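Local coordinates for protein ORF10 (Moritella marina, PDB 6RIW) that probably condenses acyl units onto the growing chain in polyunsaturated fatty acid synthesis, this piece being the ketosynthase-chain length factor didomain of a larger synthase, at residues A172-P175 against A176-A180; A195-S198 against S199-V203; I641-I644 against M645-I649. All blocks are in the same frame, centred on the assembly; numbering follows the deposited sequence.

Contact 1. Residues A172-P175 against A176-A180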
ATOM      1  N   ALA A 172       0.854   2.126   5.373  1.00 12.87           N
ATOM      2  CA  ALA A 172       0.972   2.159   3.913  1.00 15.33           C
ATOM      3  C   ALA A 172       1.627   3.451   3.399  1.00 15.96           C
ATOM      4  O   ALA A 172       2.637   3.404   2.681  1.00 17.33           O
ATOM      5  CB  ALA A 172      -0.405   1.947   3.269  1.00 15.52           C
ATOM      6  N   GLY A 173       1.078   4.612   3.755  1.00 14.47           N
ATOM      7  CA  GLY A 173       1.502   5.844   3.112  1.00 14.86           C
ATOM      8  C   GLY A 173       2.478   6.697   3.907  1.00 16.28           C
ATOM      9  O   GLY A 173       3.406   7.282   3.342  1.00 14.51           O
ATOM     10  N   TYR A 174       2.287   6.778   5.223  1.00 13.93           N
ATOM     11  CA  TYR A 174       3.147   7.640   6.038  1.00 13.33           C
ATOM     12  C   TYR A 174       4.648   7.396   5.862  1.00 13.53           C
ATOM     13  O   TYR A 174       5.411   8.376   5.949  1.00 14.68           O
ATOM     14  CB  TYR A 174       2.761   7.495   7.517  1.00 15.41           C
ATOM     15  CG  TYR A 174       3.508   8.448   8.426  1.00 15.81           C
ATOM     16  CD1 TYR A 174       3.385   9.826   8.272  1.00 17.52           C
ATOM     17  CD2 TYR A 174       4.341   7.958   9.441  1.00 16.22           C
ATOM     18  CE1 TYR A 174       4.081  10.713   9.117  1.00 19.85           C
ATOM     19  CE2 TYR A 174       5.045   8.829  10.280  1.00 16.81           C
ATOM     20  CZ  TYR A 174       4.908  10.202  10.111  1.00 20.38           C
ATOM     21  OH  TYR A 174       5.598  11.063  10.953  1.00 20.49           O
ATOM     22  N   PRO A 175       5.144   6.174   5.636  1.00 13.21           N
ATOM     23  CA  PRO A 175       6.604   6.026   5.461  1.00 14.09           C
ATOM     24  C   PRO A 175       7.178   6.903   4.360  1.00 14.78           C
ATOM     25  O   PRO A 175       8.308   7.397   4.497  1.00 15.36           O
ATOM     26  CB  PRO A 175       6.768   4.534   5.149  1.00 13.56           C
ATOM     27  CG  PRO A 175       5.624   3.896   5.955  1.00 15.29           C
ATOM     28  CD  PRO A 175       4.477   4.862   5.758  1.00 12.89           C
ATOM     29  N   ALA A 176       6.435   7.118   3.268  1.00 12.97           N
ATOM     30  CA  ALA A 176       6.931   8.004   2.219  1.00 12.07           C
ATOM     31  C   ALA A 176       6.937   9.463   2.680  1.00 17.12           C
ATOM     32  O   ALA A 176       7.874  10.210   2.382  1.00 15.32           O
ATOM     33  CB  ALA A 176       6.094   7.849   0.953  1.00 13.39           C
ATOM     34  N   ALA A 177       5.898   9.889   3.399  1.00 13.69           N
ATOM     35  CA  ALA A 177       5.883  11.252   3.924  1.00 15.13           C
ATOM     36  C   ALA A 177       6.946  11.441   4.998  1.00 15.73           C
ATOM     37  O   ALA A 177       7.500  12.533   5.139  1.00 16.24           O
ATOM     38  CB  ALA A 177       4.491  11.586   4.482  1.00 15.60           C
ATOM     39  N   LEU A 178       7.233  10.397   5.771  1.00 14.30           N
ATOM     40  CA  LEU A 178       8.258  10.507   6.794  1.00 13.85           C
ATOM     41  C   LEU A 178       9.633  10.665   6.168  1.00 17.02           C
ATOM     42  O   LEU A 178      10.452  11.466   6.641  1.00 14.95           O
ATOM     43  CB  LEU A 178       8.226   9.277   7.689  1.00 15.24           C
ATOM     44  CG  LEU A 178       9.352   9.205   8.716  1.00 16.87           C
ATOM     45  CD1 LEU A 178       9.017  10.118   9.851  1.00 18.99           C
ATOM     46  CD2 LEU A 178       9.485   7.789   9.240  1.00 20.74           C
ATOM     47  N   ILE A 179       9.904   9.896   5.114  1.00 14.34           N
ATOM     48  CA  ILE A 179      11.136  10.071   4.352  1.00 15.94           C
ATOM     49  C   ILE A 179      11.247  11.505   3.847  1.00 16.31           C
ATOM     50  O   ILE A 179      12.300  12.141   3.966  1.00 18.25           O
ATOM     51  CB  ILE A 179      11.197   9.047   3.205  1.00 15.18           C
ATOM     52  CG1 ILE A 179      11.591   7.681   3.784  1.00 15.25           C
ATOM     53  CG2 ILE A 179      12.154   9.513   2.090  1.00 16.94           C
ATOM     54  CD1 ILE A 179      11.263   6.523   2.873  1.00 16.01           C
ATOM     55  N   ALA A 180      10.155  12.044   3.289  1.00 13.84           N
ATOM     56  CA  ALA A 180      10.207  13.406   2.760  1.00 14.16           C
ATOM     57  C   ALA A 180      10.538  14.402   3.863  1.00 18.55           C
ATOM     58  O   ALA A 180      11.393  15.283   3.684  1.00 16.64           O
ATOM     59  CB  ALA A 180       8.879  13.769   2.077  1.00 14.93           C
TER
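With chi1 of Tyr174 at -174° and chi1 of Leu178 at 174°, both side chains leave the same flank of the helix one turn apart, and the leucine lies against the phenol ring. This is an i to i+4 pair in the first turns of helix 174-183, within the ketosynthase half of the didomain. Leu178 CB rides over one ring face, 4.1 Å above the plane and displaced toward the rim, while Leu178 CD1 reaches the far end of the ring, 3.7 Å from Tyr174 OH. The methyl touches the hydroxyl by van der Waals contact alone; the hydroxyl is hydrogen-bonded to Tyr82 OH instead. Ala177 CB meets the ring obliquely, 4.3 Å from Tyr174 CD1. The backbone evidence agrees with a helix just starting. Ala176 N donates to Gly173 O at 3.0 Å, a three-residue step, whereas Leu178 N to Tyr174 O, at 2.7 Å, is a four-residue step. On another flank, Pro175 leans on Leu89 and Ile179 on Thr97, both of helix 88-104, a helix that Leu178 also touches. Pro175 O accepts Ile179 N at 3.0 Å, and the isoleucine wraps the same oxygen, with Ile179 CG1 lying 3.4 Å from Pro175 O.

Contact 2. Residues A195-S198 against S199-V203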
ATOM      1  N   ALA A 195       2.415  -5.085  -5.710  1.00 16.47           N
ATOM      2  CA  ALA A 195       2.933  -6.388  -5.247  1.00 16.85           C
ATOM      3  C   ALA A 195       4.392  -6.501  -5.683  1.00 16.49           C
ATOM      4  O   ALA A 195       5.152  -5.535  -5.493  1.00 15.75           O
ATOM      5  CB  ALA A 195       2.015  -7.518  -5.721  1.00 17.34           C
ATOM      6  N   CYS A 196       4.811  -7.626  -6.287  1.00 17.27           N
ATOM      7  CA  CYS A 196       6.209  -7.898  -6.611  1.00 19.12           C
ATOM      8  C   CYS A 196       6.804  -6.891  -7.590  1.00 19.73           C
ATOM      9  O   CYS A 196       8.035  -6.840  -7.752  1.00 19.41           O
ATOM     10  CB  CYS A 196       6.329  -9.335  -7.180  1.00 21.27           C
ATOM     11  SG  CYS A 196       5.043 -10.523  -6.568  1.00 25.56           S
ATOM     12  N   ALA A 197       5.980  -6.095  -8.259  1.00 16.14           N
ATOM     13  CA  ALA A 197       6.481  -5.148  -9.242  1.00 17.52           C
ATOM     14  C   ALA A 197       6.625  -3.732  -8.690  1.00 18.74           C
ATOM     15  O   ALA A 197       6.990  -2.824  -9.450  1.00 17.15           O
ATOM     16  CB  ALA A 197       5.553  -5.126 -10.468  1.00 16.32           C
ATOM     17  N   SER A 198       6.349  -3.520  -7.395  1.00 17.71           N
ATOM     18  CA  SER A 198       6.275  -2.163  -6.858  1.00 14.26           C
ATOM     19  C   SER A 198       7.575  -1.381  -7.030  1.00 15.59           C
ATOM     20  O   SER A 198       7.525  -0.161  -7.215  1.00 14.40           O
ATOM     21  CB  SER A 198       5.897  -2.177  -5.375  1.00 12.75           C
ATOM     22  OG  SER A 198       4.715  -2.915  -5.155  1.00 13.88           O
ATOM     23  N   SER A 199       8.738  -2.039  -6.941  1.00 14.05           N
ATOM     24  CA  SER A 199      10.002  -1.307  -7.080  1.00 15.52           C
ATOM     25  C   SER A 199      10.140  -0.686  -8.465  1.00 16.27           C
ATOM     26  O   SER A 199      10.583   0.464  -8.605  1.00 16.45           O
ATOM     27  CB  SER A 199      11.196  -2.224  -6.800  1.00 16.58           C
ATOM     28  OG  SER A 199      11.208  -2.695  -5.454  1.00 16.57           O
ATOM     29  N   CYS A 200       9.785  -1.431  -9.503  1.00 16.67           N
ATOM     30  CA  CYS A 200       9.918  -0.875 -10.844  1.00 16.71           C
ATOM     31  C   CYS A 200       8.775   0.055 -11.198  1.00 17.43           C
ATOM     32  O   CYS A 200       8.968   0.967 -12.007  1.00 15.78           O
ATOM     33  CB  CYS A 200      10.030  -1.992 -11.866  1.00 20.10           C
ATOM     34  SG  CYS A 200      11.513  -3.012 -11.512  1.00 23.06           S
ATOM     35  N   TYR A 201       7.587  -0.158 -10.625  1.00 13.76           N
ATOM     36  CA  TYR A 201       6.544   0.863 -10.722  1.00 14.57           C
ATOM     37  C   TYR A 201       7.020   2.193 -10.146  1.00 14.70           C
ATOM     38  O   TYR A 201       6.798   3.255 -10.743  1.00 13.64           O
ATOM     39  CB  TYR A 201       5.274   0.395 -10.009  1.00 14.39           C
ATOM     40  CG  TYR A 201       4.364  -0.401 -10.931  1.00 14.87           C
ATOM     41  CD1 TYR A 201       4.765  -1.631 -11.436  1.00 16.55           C
ATOM     42  CD2 TYR A 201       3.110   0.088 -11.304  1.00 14.87           C
ATOM     43  CE1 TYR A 201       3.947  -2.370 -12.285  1.00 15.78           C
ATOM     44  CE2 TYR A 201       2.289  -0.630 -12.166  1.00 13.80           C
ATOM     45  CZ  TYR A 201       2.719  -1.861 -12.651  1.00 19.00           C
ATOM     46  OH  TYR A 201       1.923  -2.597 -13.494  1.00 17.87           O
ATOM     47  N   SER A 202       7.646   2.161  -8.967  1.00 12.76           N
ATOM     48  CA  SER A 202       8.124   3.400  -8.354  1.00 12.66           C
ATOM     49  C   SER A 202       9.169   4.094  -9.223  1.00 14.33           C
ATOM     50  O   SER A 202       9.139   5.325  -9.388  1.00 12.81           O
ATOM     51  CB  SER A 202       8.706   3.110  -6.960  1.00 14.20           C
ATOM     52  OG  SER A 202       7.688   2.563  -6.139  1.00 23.78           O
ATOM     53  N   VAL A 203      10.112   3.328  -9.769  1.00 13.12           N
ATOM     54  CA  VAL A 203      11.154   3.935 -10.603  1.00 16.06           C
ATOM     55  C   VAL A 203      10.547   4.538 -11.870  1.00 17.52           C
ATOM     56  O   VAL A 203      10.835   5.692 -12.233  1.00 16.32           O
ATOM     57  CB  VAL A 203      12.253   2.900 -10.918  1.00 13.47           C
ATOM     58  CG1 VAL A 203      13.187   3.409 -12.035  1.00 15.71           C
ATOM     59  CG2 VAL A 203      13.035   2.597  -9.628  1.00 12.79           C
TER
HETATM   60  O   HOH W   1       9.433  -4.960  -6.703  1.00 21.07           O
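Ala197 CB rests on the CD1-CE1 side of the Tyr201 ring, 3.7 Å from Tyr201 CE1, the two residues being one helical turn apart. The carbonyl of the alanine comes in at the edge of the same ring, near its plane, with Ala197 O 3.2 Å from Tyr201 CD1. That oxygen is also the acceptor of a nearly straight bond from Tyr201 N (N-H...O angle 171°), and Cys200 N adds only a weak one. Beyond this contact, Tyr201 packs on Leu192 of strand 189-193 and on Ser443 and Ala445 of strand 443-450.

The turn is the start of helix 198-211, reached through a short 3-10 step at Cys196 and Ala197. Cys196 stands just before the helix with His331, His368 and Phe440 touching its side chain, a grouping consistent with the Cys-His-His active site of ketosynthases. The chain takes a positive phi (51°) at Ala195, immediately before the cysteine, which therefore follows a sharp bend at the N terminus of the helix. Ser198 ties this bend to the helix start: its OG donates to Ala195 O at 2.7 Å, its N donates to the same oxygen, and its OG is further bonded to Ala194 N.

One turn on, Ser202 grips Ser198 O twice. With chi1 at -61° its hydroxyl lies beside its own backbone N, and both Ser202 OG and Ser202 N reach Ser198 O at 2.9 Å, from opposite faces of the carbonyl plane. Ser199 OG turns elsewhere, to Thr371 O, while its N-H is served by a water: Ser199 N donates to water 1 at 3.0 Å, and water 1 donates to Cys196 O at 2.6 Å.

Contact 3. Residues I641-I644 against M645-I649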
ATOM      1  N   ILE A 641      -4.385  -8.491   0.314  1.00 17.60           N
ATOM      2  CA  ILE A 641      -3.302  -7.874  -0.455  1.00 17.60           C
ATOM      3  C   ILE A 641      -3.873  -6.673  -1.205  1.00 19.38           C
ATOM      4  O   ILE A 641      -4.677  -6.835  -2.127  1.00 17.60           O
ATOM      5  CB  ILE A 641      -2.679  -8.891  -1.428  1.00 17.34           C
ATOM      6  CG1 ILE A 641      -2.233 -10.151  -0.668  1.00 18.79           C
ATOM      7  CG2 ILE A 641      -1.545  -8.264  -2.215  1.00 19.12           C
ATOM      8  CD1 ILE A 641      -1.922 -11.330  -1.550  1.00 22.14           C
ATOM      9  N   GLY A 642      -3.439  -5.461  -0.843  1.00 20.51           N
ATOM     10  CA  GLY A 642      -4.161  -4.268  -1.262  1.00 18.58           C
ATOM     11  C   GLY A 642      -4.221  -4.071  -2.765  1.00 16.74           C
ATOM     12  O   GLY A 642      -5.266  -3.688  -3.308  1.00 20.42           O
ATOM     13  N   ASN A 643      -3.106  -4.312  -3.473  1.00 16.75           N
ATOM     14  CA  ASN A 643      -3.121  -4.015  -4.901  1.00 16.75           C
ATOM     15  C   ASN A 643      -4.056  -4.941  -5.666  1.00 16.89           C
ATOM     16  O   ASN A 643      -4.444  -4.623  -6.797  1.00 18.86           O
ATOM     17  CB  ASN A 643      -1.714  -4.093  -5.503  1.00 19.20           C
ATOM     18  CG  ASN A 643      -1.200  -5.520  -5.598  1.00 21.24           C
ATOM     19  OD1 ASN A 643      -0.899  -6.139  -4.580  1.00 22.71           O
ATOM     20  ND2 ASN A 643      -1.096  -6.051  -6.825  1.00 18.28           N
ATOM     21  N   ILE A 644      -4.449  -6.061  -5.072  1.00 16.36           N
ATOM     22  CA  ILE A 644      -5.247  -7.010  -5.836  1.00 16.40           C
ATOM     23  C   ILE A 644      -6.643  -6.457  -6.062  1.00 16.73           C
ATOM     24  O   ILE A 644      -7.288  -6.792  -7.059  1.00 16.34           O
ATOM     25  CB  ILE A 644      -5.251  -8.389  -5.148  1.00 18.67           C
ATOM     26  CG1 ILE A 644      -3.820  -8.948  -5.146  1.00 19.45           C
ATOM     27  CG2 ILE A 644      -6.203  -9.356  -5.875  1.00 19.36           C
ATOM     28  CD1 ILE A 644      -3.680 -10.420  -4.682  1.00 23.52           C
ATOM     29  N   MET A 645      -7.128  -5.573  -5.186  1.00 15.73           N
ATOM     30  CA  MET A 645      -8.460  -5.033  -5.448  1.00 18.61           C
ATOM     31  C   MET A 645      -8.480  -4.186  -6.723  1.00 16.11           C
ATOM     32  O   MET A 645      -9.473  -4.222  -7.467  1.00 18.16           O
ATOM     33  CB  MET A 645      -8.986  -4.272  -4.222  1.00 21.02           C
ATOM     34  CG  MET A 645      -8.405  -2.911  -3.944  1.00 18.10           C
ATOM     35  SD  MET A 645      -9.208  -2.262  -2.434  1.00 20.40           S
ATOM     36  CE  MET A 645      -7.758  -2.014  -1.426  1.00 20.48           C
ATOM     37  N   ALA A 646      -7.384  -3.476  -7.033  1.00 14.34           N
ATOM     38  CA  ALA A 646      -7.311  -2.779  -8.320  1.00 17.49           C
ATOM     39  C   ALA A 646      -7.254  -3.777  -9.474  1.00 18.22           C
ATOM     40  O   ALA A 646      -7.941  -3.606 -10.492  1.00 17.50           O
ATOM     41  CB  ALA A 646      -6.087  -1.851  -8.361  1.00 15.53           C
ATOM     42  N   SER A 647      -6.449  -4.832  -9.320  1.00 14.82           N
ATOM     43  CA  SER A 647      -6.349  -5.890 -10.334  1.00 20.35           C
ATOM     44  C   SER A 647      -7.681  -6.559 -10.617  1.00 19.02           C
ATOM     45  O   SER A 647      -7.925  -6.984 -11.752  1.00 19.37           O
ATOM     46  CB  SER A 647      -5.368  -6.969  -9.872  1.00 19.04           C
ATOM     47  OG  SER A 647      -4.059  -6.450  -9.884  1.00 22.48           O
ATOM     48  N   ARG A 648      -8.538  -6.700  -9.608  1.00 14.68           N
ATOM     49  CA  ARG A 648      -9.799  -7.405  -9.833  1.00 19.25           C
ATOM     50  C   ARG A 648     -10.697  -6.633 -10.790  1.00 20.58           C
ATOM     51  O   ARG A 648     -11.441  -7.242 -11.578  1.00 19.24           O
ATOM     52  CB  ARG A 648     -10.531  -7.639  -8.512  1.00 19.32           C
ATOM     53  CG  ARG A 648      -9.922  -8.737  -7.645  1.00 20.50           C
ATOM     54  CD  ARG A 648     -10.769  -8.942  -6.397  1.00 22.13           C
ATOM     55  NE  ARG A 648      -9.952  -9.296  -5.243  1.00 23.60           N
ATOM     56  CZ  ARG A 648      -9.550 -10.534  -4.964  1.00 23.93           C
ATOM     57  NH1 ARG A 648      -9.900 -11.548  -5.759  1.00 23.60           N
ATOM     58  NH2 ARG A 648      -8.796 -10.757  -3.892  1.00 21.80           N
ATOM     59  N   ILE A 649     -10.641  -5.301 -10.728  1.00 17.09           N
ATOM     60  CA  ILE A 649     -11.384  -4.470 -11.677  1.00 16.60           C
ATOM     61  C   ILE A 649     -10.771  -4.584 -13.069  1.00 17.35           C
ATOM     62  O   ILE A 649     -11.484  -4.788 -14.061  1.00 20.66           O
ATOM     63  CB  ILE A 649     -11.426  -3.010 -11.186  1.00 17.64           C
ATOM     64  CG1 ILE A 649     -12.443  -2.878 -10.056  1.00 18.55           C
ATOM     65  CG2 ILE A 649     -11.743  -2.029 -12.356  1.00 15.85           C
ATOM     66  CD1 ILE A 649     -13.886  -3.229 -10.491  1.00 24.06           C
TER
HETATM   67  O   HOH W   2      -1.961  -4.460  -9.056  1.00 22.84           O
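Ile644 CG2 sits over one face of the Arg648 guanidinium, 3.4 Å above its plane and offset toward the rim. This is the tight part of the contact, though the arginine is its one partly exposed residue. With chi1 at -74° Arg648 CG lies beside its own backbone N and runs past Ile644 O at 3.3 Å; the bend at chi3 and the turn at chi4 (-84°) then lay the guanidinium on Ile644 CG2. Arg648 N also bonds Ile644 O at 2.8 Å. The head is fixed by polar partners too, NE on Gln554 and NH2 on Thr638. Replacing Arg648 by an alanine takes away the guanidinium, which would probably cost Ile644 CG2 its cover on this side and leave Gln554 OE1 and Thr638 OG1 without their donors.

The looser side is buried and bridged by water: Asn643 ND2 and Ser647 OG are 4.3 Å apart, and water 2 joins them, accepting from Asn643 ND2 at 2.9 Å and donating to Ser647 OG at 3.0 Å. Each group has a protein partner as well, Phe440 O for the amide and Gly441 O for the hydroxyl. Helix 642-653 thus turns this flank toward the ketosynthase half, while Met645 and Ile649 pack on Met557 of helix 552-567, and Ala646 on Val578 of strand 576-581.

Overall arrangement
From the N terminus, contact 1 forms the first turns of helix 174-183, strand 189-193 follows, and contact 2 then starts helix 198-211; contact 3 comes much later, opening helix 642-653 in the second ketosynthase-like half. Each closes a turn of contiguous residues, and the three run in series with no nesting or crossing. Contacts 1 and 2 have centres 16 Å apart and do not touch. Contacts 2 and 3 do, Ala195 CB meeting Asn643 OD1 at 3.4 Å, which joins the two halves of the didomain. Strands 189-193 and 659-663 pair antiparallel across that junction, as expected of paired thiolase-fold domains, and Tyr174 N adds a weak bond to Glu665.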